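Local coordinates for protein endo-alpha-(1->5)-L-arabinanase (Bacillus licheniformis, PDB 6B7K) that probably catalyses endohydrolysis of (1->5)-alpha-arabinofuranosidic linkages in arabinans, as a calcium-binding beta-propeller enzyme of glycoside hydrolase family 43, at residues A[16-21]-A[43-48]; A[224-229]-A[296-301]; A[89-94]-A[120-125]; A[24-29]-A[264-269]. One frame throughout, in Å; residues are numbered along the deposited sequence.

The four contacts run from the axis of a five-bladed propeller to its flanks. Contact 4 is the innermost and most central, joining the inner strands of the first and last blades beside a calcium ion. Contact 1 is buried too but farther out, and fastens the segment after strand 16-17 to the first blade, whose inner strand contact 4 also uses. Contacts 2 and 3 are partly buried, the former between the last two blades and the latter within the second. Chemistry follows place: carboxylate and metal at the axis, an arginine gripping a backbone oxygen in contact 1, guanidinium stacks in contacts 2 and 3. Leu44 of contact 1 packs on Leu94 of contact 3.

Contact 1. Residues A[16-21]-A[43-48]; sequences KGDNFI and GLRVIK
Arg45 grips the backbone carbonyl of Phe20 with two nitrogens and the carboxylate of Asp18 with one of them. Arg45 NE donates to Phe20 O at 2.9 Å in a fairly straight bond (159°), and Arg45 NH2 reaches that same oxygen at 3.2 Å. The oxygen lies in the guanidinium plane, whereas both nitrogens approach from one face of the carbonyl, NE standing well above it. Arg45 NH2 also forms a salt bridge with Asp18 OD1 at 2.7 Å, although the hydrogen bond within it is weak and bent (126°), the two flat groups being turned well apart. Arginine suits the span: with CG anti to the backbone N (chi1 175°) its chain runs extended to NE and delivers the head to the neighbouring segment. The Phe20 ring turns its edge to this head, CD2 lying 3.5 Å from Arg45 NE, while Ile47 CG2 lies against one guanidinium face, near its NH2 rim. Deeper in, Ile21 CD1 touches Arg45 CG at 4.1 Å and Ile47 CD1 at 4.3 Å, an apolar patch that Thr35 of strand 32-38 borders. In the propeller, strand 16-17 edges the first blade beside strand 54-61, and the segment after it, turning through an inverse gamma turn at Asp18, passes strand 44-49 on its way to Asp23, the predicted proton acceptor. A leucine replacing Arg45 would probably leave Phe20 O without either donor and the Asp18 carboxylate without its cationic mate. The chemistry thus implies a buried arginine whose charge is probably offset by the Asp18 carboxylate, with the Phe20 carbonyl as a second, neutral acceptor.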
# COMPACT_ATOMS: atom_id res chain seq x y z
N LYS A 16 -19.69 -2.85 -7.09
CA LYS A 16 -20.88 -3.48 -6.55
C LYS A 16 -20.56 -4.93 -6.20
O LYS A 16 -19.55 -5.49 -6.62
CB LYS A 16 -22.05 -3.41 -7.54
CG LYS A 16 -21.78 -4.13 -8.85
CD LYS A 16 -22.81 -3.78 -9.91
CE LYS A 16 -22.65 -2.35 -10.40
NZ LYS A 16 -23.56 -2.04 -11.53
N GLY A 17 -21.45 -5.54 -5.43
CA GLY A 17 -21.25 -6.93 -5.06
C GLY A 17 -20.44 -7.01 -3.78
O GLY A 17 -20.67 -6.25 -2.83
N ASP A 18 -19.48 -7.93 -3.76
CA ASP A 18 -18.62 -8.13 -2.59
C ASP A 18 -17.40 -7.22 -2.70
O ASP A 18 -16.26 -7.65 -2.89
CB ASP A 18 -18.23 -9.60 -2.48
CG ASP A 18 -17.63 -9.96 -1.13
OD1 ASP A 18 -17.46 -9.05 -0.29
OD2 ASP A 18 -17.33 -11.15 -0.90
N ASN A 19 -17.67 -5.92 -2.57
CA ASN A 19 -16.67 -4.88 -2.79
C ASN A 19 -16.07 -4.35 -1.49
O ASN A 19 -15.49 -3.26 -1.48
CB ASN A 19 -17.28 -3.73 -3.59
CG ASN A 19 -18.47 -3.09 -2.89
OD1 ASN A 19 -19.14 -3.73 -2.08
ND2 ASN A 19 -18.74 -1.83 -3.21
N PHE A 20 -16.19 -5.10 -0.40
CA PHE A 20 -15.55 -4.71 0.85
C PHE A 20 -14.05 -4.95 0.76
O PHE A 20 -13.61 -6.01 0.32
CB PHE A 20 -16.13 -5.48 2.03
CG PHE A 20 -15.31 -5.38 3.28
CD1 PHE A 20 -15.45 -4.31 4.14
CD2 PHE A 20 -14.38 -6.36 3.61
CE1 PHE A 20 -14.70 -4.21 5.30
CE2 PHE A 20 -13.62 -6.27 4.76
CZ PHE A 20 -13.78 -5.19 5.61
N ILE A 21 -13.27 -3.96 1.19
CA ILE A 21 -11.81 -4.06 1.17
C ILE A 21 -11.25 -3.07 2.17
O ILE A 21 -11.93 -2.13 2.58
CB ILE A 21 -11.25 -3.81 -0.25
CG1 ILE A 21 -9.87 -4.46 -0.41
CG2 ILE A 21 -11.17 -2.32 -0.54
CD1 ILE A 21 -9.87 -5.95 -0.14
N GLY A 43 -5.50 -14.07 7.88
CA GLY A 43 -4.74 -14.00 6.65
C GLY A 43 -4.93 -12.73 5.84
O GLY A 43 -4.96 -11.63 6.40
N LEU A 44 -5.05 -12.88 4.52
CA LEU A 44 -5.14 -11.76 3.60
C LEU A 44 -6.36 -11.93 2.70
O LEU A 44 -6.62 -13.04 2.21
CB LEU A 44 -3.88 -11.65 2.75
CG LEU A 44 -2.60 -11.27 3.50
CD1 LEU A 44 -1.39 -11.46 2.62
CD2 LEU A 44 -2.69 -9.83 3.99
N ARG A 45 -7.09 -10.84 2.49
CA ARG A 45 -8.33 -10.87 1.72
C ARG A 45 -8.05 -10.65 0.24
O ARG A 45 -7.27 -9.78 -0.13
CB ARG A 45 -9.30 -9.81 2.24
CG ARG A 45 -10.58 -9.67 1.44
CD ARG A 45 -11.65 -8.95 2.26
NE ARG A 45 -12.80 -8.57 1.45
CZ ARG A 45 -13.78 -9.39 1.09
NH1 ARG A 45 -13.75 -10.66 1.47
NH2 ARG A 45 -14.79 -8.95 0.36
N VAL A 46 -8.69 -11.47 -0.60
CA VAL A 46 -8.58 -11.36 -2.04
C VAL A 46 -9.97 -11.38 -2.64
O VAL A 46 -10.80 -12.22 -2.27
CB VAL A 46 -7.73 -12.51 -2.63
CG1 VAL A 46 -7.68 -12.39 -4.14
CG2 VAL A 46 -6.33 -12.49 -2.05
N ILE A 47 -10.24 -10.44 -3.55
CA ILE A 47 -11.49 -10.42 -4.30
C ILE A 47 -11.15 -10.26 -5.78
O ILE A 47 -10.17 -9.61 -6.14
CB ILE A 47 -12.45 -9.32 -3.82
CG1 ILE A 47 -11.76 -7.95 -3.79
CG2 ILE A 47 -12.98 -9.65 -2.44
CD1 ILE A 47 -12.65 -6.84 -3.28
N LYS A 48 -11.98 -10.86 -6.63
CA LYS A 48 -11.72 -10.95 -8.06
C LYS A 48 -12.83 -10.26 -8.84
O LYS A 48 -13.92 -10.00 -8.32
CB LYS A 48 -11.62 -12.42 -8.49
CG LYS A 48 -12.81 -13.27 -8.07
CD LYS A 48 -12.57 -14.75 -8.29
CE LYS A 48 -12.42 -15.08 -9.76
NZ LYS A 48 -12.37 -16.55 -10.00

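Contact 2. Residues A[224-229]-A[296-301]; sequences YGRSTS and QGWPTY
Arg226 is folded onto Trp298 by two torsions: its CG sits between the backbone N and the carbonyl carbon (chi1 76°), and the chain bends at chi3 (53°). Trp298 meets it with CG anti to its own carbonyl carbon, presenting a face of the indole. Guanidinium and indole lie almost parallel, 14° apart, with their centres separated by 3.9 Å. The cation sits off-centre over the six-membered ring, near CZ2, and NH2 extends over the pyrrole part; NH2 and Trp298 NE1, both donors, are stacked rather than bonded. Arginine suits this place because its flat head can stack and still donate from its edge: Arg226 NH2 gives a hydrogen bond to Gln296 O at 2.6 Å, close to the guanidinium plane. That carbonyl belongs to a turn in which Gly297 adopts a positive phi, readily accepted by a residue without a side chain, and in which Asp294 binds the backbone N of both Gln296 and Trp298. In the five-bladed propeller the contact joins neighbouring blades, strand 221-227 belonging to the fourth and strand 299-300 forming the outer edge of the fifth. Tyr202, from the same blade as Arg226, makes a second cation-pi contact with that arginine. Toward the interior, Tyr224 and Trp298 meet rim to rim, Tyr224 CE2 lying 3.4 Å from Trp298 CE3, with neither ring over the face of the other. Pro299, compact and rigid, fills the adjoining position; its CD lies 3.5 Å from Tyr224 CD2, and Tyr204 and Phe206 enclose it further.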
# COMPACT_ATOMS: atom_id res chain seq x y z
N TYR A 224 0.44 13.32 -2.73
CA TYR A 224 1.47 12.85 -3.64
C TYR A 224 2.62 13.85 -3.73
O TYR A 224 2.49 15.01 -3.33
CB TYR A 224 0.90 12.58 -5.05
CG TYR A 224 0.14 13.75 -5.64
CD1 TYR A 224 -1.20 13.95 -5.34
CD2 TYR A 224 0.76 14.64 -6.50
CE1 TYR A 224 -1.90 15.02 -5.87
CE2 TYR A 224 0.07 15.71 -7.05
CZ TYR A 224 -1.26 15.89 -6.73
OH TYR A 224 -1.96 16.95 -7.26
N GLY A 225 3.74 13.38 -4.26
CA GLY A 225 4.91 14.21 -4.45
C GLY A 225 5.81 13.62 -5.51
O GLY A 225 5.72 12.43 -5.84
N ARG A 226 6.70 14.46 -6.05
CA ARG A 226 7.58 14.07 -7.13
C ARG A 226 9.04 14.26 -6.74
O ARG A 226 9.37 15.09 -5.89
CB ARG A 226 7.31 14.87 -8.41
CG ARG A 226 7.86 16.29 -8.35
CD ARG A 226 8.02 16.91 -9.72
NE ARG A 226 6.80 16.83 -10.52
CZ ARG A 226 6.61 17.51 -11.65
NH1 ARG A 226 7.56 18.32 -12.10
NH2 ARG A 226 5.47 17.38 -12.32
N SER A 227 9.91 13.48 -7.38
CA SER A 227 11.35 13.63 -7.21
C SER A 227 12.04 13.04 -8.43
O SER A 227 11.63 11.99 -8.93
CB SER A 227 11.86 12.94 -5.94
OG SER A 227 13.27 12.83 -5.95
N THR A 228 13.08 13.73 -8.91
CA THR A 228 13.85 13.20 -10.03
C THR A 228 14.66 11.97 -9.63
O THR A 228 15.00 11.16 -10.49
CB THR A 228 14.77 14.29 -10.60
OG1 THR A 228 15.51 13.76 -11.71
CG2 THR A 228 15.75 14.79 -9.53
N SER A 229 14.96 11.82 -8.34
CA SER A 229 15.66 10.66 -7.82
C SER A 229 14.71 9.87 -6.92
O SER A 229 13.92 10.45 -6.18
CB SER A 229 16.90 11.06 -7.03
OG SER A 229 17.51 9.94 -6.42
N GLN A 296 1.66 19.22 -16.45
CA GLN A 296 2.94 19.17 -15.77
C GLN A 296 3.31 17.77 -15.31
O GLN A 296 4.29 17.61 -14.58
CB GLN A 296 2.96 20.13 -14.58
CG GLN A 296 3.01 21.60 -14.95
CD GLN A 296 1.70 22.11 -15.50
OE1 GLN A 296 0.63 21.60 -15.17
NE2 GLN A 296 1.77 23.13 -16.35
N GLY A 297 2.54 16.76 -15.70
CA GLY A 297 2.83 15.40 -15.30
C GLY A 297 2.37 15.02 -13.92
O GLY A 297 2.70 13.92 -13.45
N TRP A 298 1.60 15.88 -13.24
CA TRP A 298 1.12 15.55 -11.91
C TRP A 298 -0.11 14.65 -11.98
O TRP A 298 -0.91 14.75 -12.92
CB TRP A 298 0.77 16.82 -11.14
CG TRP A 298 1.96 17.68 -10.84
CD1 TRP A 298 2.39 18.75 -11.57
CD2 TRP A 298 2.86 17.55 -9.74
NE1 TRP A 298 3.51 19.30 -10.98
CE2 TRP A 298 3.81 18.58 -9.86
CE3 TRP A 298 2.95 16.67 -8.65
CZ2 TRP A 298 4.85 18.75 -8.93
CZ3 TRP A 298 3.98 16.84 -7.74
CH2 TRP A 298 4.91 17.87 -7.89
N PRO A 299 -0.29 13.76 -11.01
CA PRO A 299 -1.43 12.83 -11.05
C PRO A 299 -2.73 13.55 -10.74
O PRO A 299 -2.83 14.29 -9.76
CB PRO A 299 -1.09 11.79 -9.97
CG PRO A 299 0.33 12.06 -9.57
CD PRO A 299 0.59 13.50 -9.85
N THR A 300 -3.74 13.33 -11.59
CA THR A 300 -5.08 13.84 -11.37
C THR A 300 -6.08 12.76 -11.75
O THR A 300 -5.75 11.78 -12.43
CB THR A 300 -5.37 15.12 -12.17
OG1 THR A 300 -5.32 14.83 -13.58
CG2 THR A 300 -4.36 16.21 -11.85
N TYR A 301 -7.33 12.95 -11.32
CA TYR A 301 -8.40 12.01 -11.63
C TYR A 301 -8.98 12.28 -13.02
O TYR A 301 -9.04 13.42 -13.47
CB TYR A 301 -9.51 12.10 -10.58
CG TYR A 301 -9.22 11.31 -9.32
CD1 TYR A 301 -8.60 10.07 -9.37
CD2 TYR A 301 -9.58 11.81 -8.07
CE1 TYR A 301 -8.35 9.35 -8.22
CE2 TYR A 301 -9.33 11.10 -6.91
CZ TYR A 301 -8.71 9.87 -7.00
OH TYR A 301 -8.46 9.16 -5.85

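Contact 3. Residues A[89-94]-A[120-125]; sequences NGRYWL and QWRDDG
Trp121 turns one face of its indole to Leu94, whose CD2 stands 4.0 Å from the centroid of the six-membered ring, almost straight above it. This CH-pi contact is backed by Leu94 CB, 3.5 Å from Trp121 CZ3, and Tyr92 CB approaches the far end of the ring; Ile61 and Ile85 extend the apolar patch, where a broad indole suits well. Arg122 comes next and points to the other face of the sheet, where its guanidinium lies flat on that of Arg91. The two groups are 15° from parallel with centres 3.5 Å apart, like charges stacked face to face. Arg91 arrives with CG anti to the backbone N (chi1 -164°) and an extended chain, whereas Arg122 is bent and meets it at about a right angle. Farther along, Asp124 supplies the anion: Arg122 NH1 forms a salt bridge to Asp124 OD2 at 3.0 Å, on the syn side of the carboxylate. The same oxygen lies 4.0 Å from Trp93 CZ3, at the edge of that indole. These segments belong to the second and outermost strands of the second propeller blade, and their side chains meet across strand 106-113, which pairs with both. Were Arg91 replaced by an alanine, one face of the Arg122 guanidinium would probably lose its cover and that head could turn more readily. The chemistry implies that flat stacking keeps the edge of Arg122 available for its salt bridge to Asp124, and that carboxylate, its OD2 5.3 Å from Arg91 NE, is likely to offset part of the repulsion.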
# COMPACT_ATOMS: atom_id res chain seq x y z
N ASN A 89 10.35 -9.63 -12.67
CA ASN A 89 11.40 -10.62 -12.87
C ASN A 89 10.81 -12.02 -13.02
O ASN A 89 11.38 -13.01 -12.54
CB ASN A 89 12.44 -10.57 -11.75
CG ASN A 89 13.74 -11.27 -12.12
OD1 ASN A 89 14.03 -11.48 -13.29
ND2 ASN A 89 14.52 -11.63 -11.11
N GLY A 90 9.65 -12.11 -13.66
CA GLY A 90 9.05 -13.39 -13.96
C GLY A 90 8.38 -14.09 -12.80
O GLY A 90 8.39 -15.32 -12.74
N ARG A 91 7.79 -13.34 -11.88
CA ARG A 91 7.17 -13.94 -10.70
C ARG A 91 6.37 -12.88 -9.97
O ARG A 91 6.74 -11.70 -9.96
CB ARG A 91 8.23 -14.56 -9.78
CG ARG A 91 7.69 -15.53 -8.76
CD ARG A 91 8.81 -16.36 -8.16
NE ARG A 91 8.34 -17.10 -6.99
CZ ARG A 91 7.68 -18.25 -7.04
NH1 ARG A 91 7.40 -18.80 -8.21
NH2 ARG A 91 7.29 -18.84 -5.92
N TYR A 92 5.26 -13.31 -9.35
CA TYR A 92 4.45 -12.41 -8.54
C TYR A 92 5.04 -12.29 -7.14
O TYR A 92 5.43 -13.29 -6.52
CB TYR A 92 3.01 -12.90 -8.44
CG TYR A 92 2.25 -12.85 -9.73
CD1 TYR A 92 1.71 -11.65 -10.20
CD2 TYR A 92 2.04 -14.00 -10.49
CE1 TYR A 92 1.00 -11.60 -11.38
CE2 TYR A 92 1.33 -13.96 -11.67
CZ TYR A 92 0.82 -12.76 -12.12
OH TYR A 92 0.11 -12.72 -13.30
N TRP A 93 5.09 -11.06 -6.63
CA TRP A 93 5.63 -10.79 -5.30
C TRP A 93 4.53 -10.19 -4.44
O TRP A 93 3.86 -9.24 -4.86
CB TRP A 93 6.82 -9.84 -5.39
CG TRP A 93 7.91 -10.34 -6.30
CD1 TRP A 93 8.26 -9.84 -7.51
CD2 TRP A 93 8.77 -11.46 -6.07
NE1 TRP A 93 9.29 -10.56 -8.05
CE2 TRP A 93 9.62 -11.57 -7.18
CE3 TRP A 93 8.90 -12.39 -5.02
CZ2 TRP A 93 10.60 -12.56 -7.29
CZ3 TRP A 93 9.87 -13.37 -5.13
CH2 TRP A 93 10.71 -13.45 -6.25
N LEU A 94 4.33 -10.76 -3.26
CA LEU A 94 3.27 -10.37 -2.34
C LEU A 94 3.90 -9.99 -1.00
O LEU A 94 4.21 -10.86 -0.19
CB LEU A 94 2.24 -11.48 -2.18
CG LEU A 94 1.06 -11.20 -1.25
CD1 LEU A 94 0.19 -10.07 -1.78
CD2 LEU A 94 0.23 -12.46 -1.02
N GLN A 120 -1.36 -21.14 -4.99
CA GLN A 120 -0.25 -21.74 -4.26
C GLN A 120 0.83 -20.69 -4.08
O GLN A 120 1.44 -20.25 -5.06
CB GLN A 120 0.28 -22.97 -5.00
CG GLN A 120 1.60 -23.51 -4.48
CD GLN A 120 2.07 -24.73 -5.27
OE1 GLN A 120 1.43 -25.13 -6.24
NE2 GLN A 120 3.18 -25.31 -4.85
N TRP A 121 1.08 -20.30 -2.83
CA TRP A 121 2.02 -19.23 -2.51
C TRP A 121 3.18 -19.78 -1.70
O TRP A 121 2.97 -20.54 -0.75
CB TRP A 121 1.31 -18.11 -1.75
CG TRP A 121 0.34 -17.35 -2.60
CD1 TRP A 121 -0.96 -17.67 -2.84
CD2 TRP A 121 0.60 -16.15 -3.34
NE1 TRP A 121 -1.53 -16.75 -3.68
CE2 TRP A 121 -0.59 -15.80 -4.00
CE3 TRP A 121 1.73 -15.34 -3.51
CZ2 TRP A 121 -0.70 -14.67 -4.81
CZ3 TRP A 121 1.62 -14.22 -4.31
CH2 TRP A 121 0.42 -13.89 -4.95
N ARG A 122 4.39 -19.39 -2.08
CA ARG A 122 5.61 -19.81 -1.40
C ARG A 122 5.95 -18.82 -0.29
O ARG A 122 5.76 -17.61 -0.44
CB ARG A 122 6.77 -19.92 -2.39
CG ARG A 122 8.11 -20.22 -1.76
CD ARG A 122 9.21 -19.42 -2.42
NE ARG A 122 9.42 -19.82 -3.81
CZ ARG A 122 10.16 -19.14 -4.68
NH1 ARG A 122 10.74 -18.01 -4.32
NH2 ARG A 122 10.30 -19.59 -5.92
N ASP A 123 6.47 -19.35 0.82
CA ASP A 123 6.83 -18.53 1.98
C ASP A 123 8.27 -18.04 1.81
O ASP A 123 9.22 -18.82 1.97
CB ASP A 123 6.67 -19.33 3.27
CG ASP A 123 6.96 -18.49 4.51
OD1 ASP A 123 6.96 -17.25 4.40
OD2 ASP A 123 7.18 -19.09 5.58
N ASP A 124 8.43 -16.75 1.52
CA ASP A 124 9.74 -16.19 1.25
C ASP A 124 10.38 -15.52 2.46
O ASP A 124 11.48 -14.97 2.34
CB ASP A 124 9.65 -15.19 0.08
CG ASP A 124 9.25 -15.87 -1.22
OD1 ASP A 124 8.07 -16.26 -1.35
OD2 ASP A 124 10.11 -16.02 -2.11
N GLY A 125 9.73 -15.55 3.62
CA GLY A 125 10.38 -15.17 4.86
C GLY A 125 10.29 -13.70 5.20
O GLY A 125 9.71 -12.87 4.49

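Contact 4. Residues A[24-29]-A[264-269]; sequences PSIIKE and DVLNNS. With CA (calcium ion), chain F.
Asp264 reaches from strand 257-266 to Ser25 on strand 25-29, and Ser25 OG donates to Asp264 OD2 at 2.7 Å. The hydroxyl comes in on the anti side of that oxygen, somewhat out of the carboxylate plane, so both oxygens can still face the calcium ion. Asp264 OD1 binds calcium at 2.7 Å and OD2 at 2.5 Å, a bidentate grip; with CG anti to the backbone N (chi1 -156°), the carboxylate is carried toward strand 25-29, where OD2 can meet both the ion and Ser25. OD1 also accepts from Val265 N, which fixes the turn of the carboxylate further. A water bound to the calcium donates to Val265 O, tying backbone to metal, and Asp84 and Asp142 are the other aspartates of the site. In the five-bladed propeller, strand 25-29 and strand 257-266 are the inner strands of the first and last blades, running nearly parallel (15°) beside the central axis. Away from the metal the chemistry turns apolar. Leu266 crosses Ile26 at about a right angle, so that Ile26 CG2 lies 3.5 Å from Leu266 CB and 3.9 Å from Leu266 CD2, while the other methyl, CD1, approaches Ile27 CD1 at 4.3 Å.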
# COMPACT_ATOMS: atom_id res chain seq x y z
N PRO A 24 -6.12 -1.76 0.03
CA PRO A 24 -6.07 -2.59 -1.18
C PRO A 24 -4.82 -2.36 -2.02
O PRO A 24 -4.15 -1.33 -1.94
CB PRO A 24 -7.32 -2.13 -1.95
CG PRO A 24 -7.41 -0.69 -1.63
CD PRO A 24 -6.94 -0.55 -0.19
N SER A 25 -4.51 -3.37 -2.83
CA SER A 25 -3.47 -3.30 -3.85
C SER A 25 -3.95 -4.09 -5.05
O SER A 25 -4.25 -5.28 -4.93
CB SER A 25 -2.14 -3.86 -3.33
OG SER A 25 -1.11 -3.72 -4.29
N ILE A 26 -4.03 -3.43 -6.21
CA ILE A 26 -4.65 -4.01 -7.39
C ILE A 26 -3.59 -4.67 -8.26
O ILE A 26 -2.44 -4.22 -8.35
CB ILE A 26 -5.44 -2.94 -8.19
CG1 ILE A 26 -6.26 -3.59 -9.31
CG2 ILE A 26 -4.51 -1.90 -8.76
CD1 ILE A 26 -7.29 -4.59 -8.82
N ILE A 27 -3.99 -5.76 -8.91
CA ILE A 27 -3.21 -6.46 -9.92
C ILE A 27 -4.21 -7.05 -10.91
O ILE A 27 -5.42 -7.01 -10.69
CB ILE A 27 -2.29 -7.54 -9.30
CG1 ILE A 27 -1.28 -8.10 -10.32
CG2 ILE A 27 -3.12 -8.66 -8.68
CD1 ILE A 27 -0.41 -7.05 -10.97
N LYS A 28 -3.70 -7.60 -12.01
CA LYS A 28 -4.57 -8.02 -13.11
C LYS A 28 -3.83 -9.09 -13.90
O LYS A 28 -2.87 -8.76 -14.62
CB LYS A 28 -4.94 -6.83 -13.98
CG LYS A 28 -6.12 -7.04 -14.89
CD LYS A 28 -6.24 -5.86 -15.84
CE LYS A 28 -7.39 -6.02 -16.80
NZ LYS A 28 -7.39 -7.36 -17.46
N GLU A 29 -4.25 -10.34 -13.77
CA GLU A 29 -3.65 -11.46 -14.47
C GLU A 29 -4.64 -11.96 -15.52
O GLU A 29 -5.76 -12.38 -15.17
CB GLU A 29 -3.29 -12.59 -13.50
CG GLU A 29 -2.81 -13.86 -14.17
CD GLU A 29 -2.60 -14.99 -13.18
OE1 GLU A 29 -1.60 -14.96 -12.43
OE2 GLU A 29 -3.44 -15.91 -13.15
N ASP A 264 -3.09 2.69 -4.08
CA ASP A 264 -2.03 2.07 -4.85
C ASP A 264 -2.33 2.32 -6.32
O ASP A 264 -3.49 2.47 -6.71
CB ASP A 264 -1.91 0.57 -4.56
CG ASP A 264 -0.53 0.02 -4.87
OD1 ASP A 264 0.28 0.76 -5.47
OD2 ASP A 264 -0.25 -1.13 -4.50
N VAL A 265 -1.28 2.37 -7.13
CA VAL A 265 -1.39 2.67 -8.55
C VAL A 265 -0.92 1.47 -9.36
O VAL A 265 0.04 0.79 -8.97
CB VAL A 265 -0.60 3.94 -8.94
CG1 VAL A 265 -1.23 5.17 -8.31
CG2 VAL A 265 0.86 3.81 -8.52
N LEU A 266 -1.59 1.21 -10.48
CA LEU A 266 -1.26 0.09 -11.35
C LEU A 266 -1.06 0.60 -12.77
O LEU A 266 -1.93 1.27 -13.32
CB LEU A 266 -2.36 -0.97 -11.34
CG LEU A 266 -2.27 -2.07 -12.41
CD1 LEU A 266 -1.04 -2.93 -12.20
CD2 LEU A 266 -3.54 -2.92 -12.41
N ASN A 267 0.10 0.27 -13.35
CA ASN A 267 0.41 0.56 -14.75
C ASN A 267 0.33 2.05 -15.07
O ASN A 267 0.13 2.42 -16.23
CB ASN A 267 -0.51 -0.24 -15.68
CG ASN A 267 0.13 -0.52 -17.03
OD1 ASN A 267 1.35 -0.40 -17.20
ND2 ASN A 267 -0.69 -0.91 -18.01
N ASN A 268 0.48 2.90 -14.05
CA ASN A 268 0.44 4.36 -14.22
C ASN A 268 -0.86 4.81 -14.88
O ASN A 268 -0.87 5.73 -15.70
CB ASN A 268 1.65 4.86 -15.01
CG ASN A 268 2.92 4.90 -14.18
OD1 ASN A 268 2.87 5.03 -12.96
ND2 ASN A 268 4.06 4.79 -14.85
N SER A 269 -1.97 4.15 -14.54
CA SER A 269 -3.24 4.47 -15.18
C SER A 269 -4.43 4.14 -14.30
O SER A 269 -5.57 4.48 -14.65
CB SER A 269 -3.35 3.72 -16.51
OG SER A 269 -3.30 2.32 -16.32
CA CA F . 2.13 -1.25 -5.29
O HOH W 1 1.96 -0.47 -7.78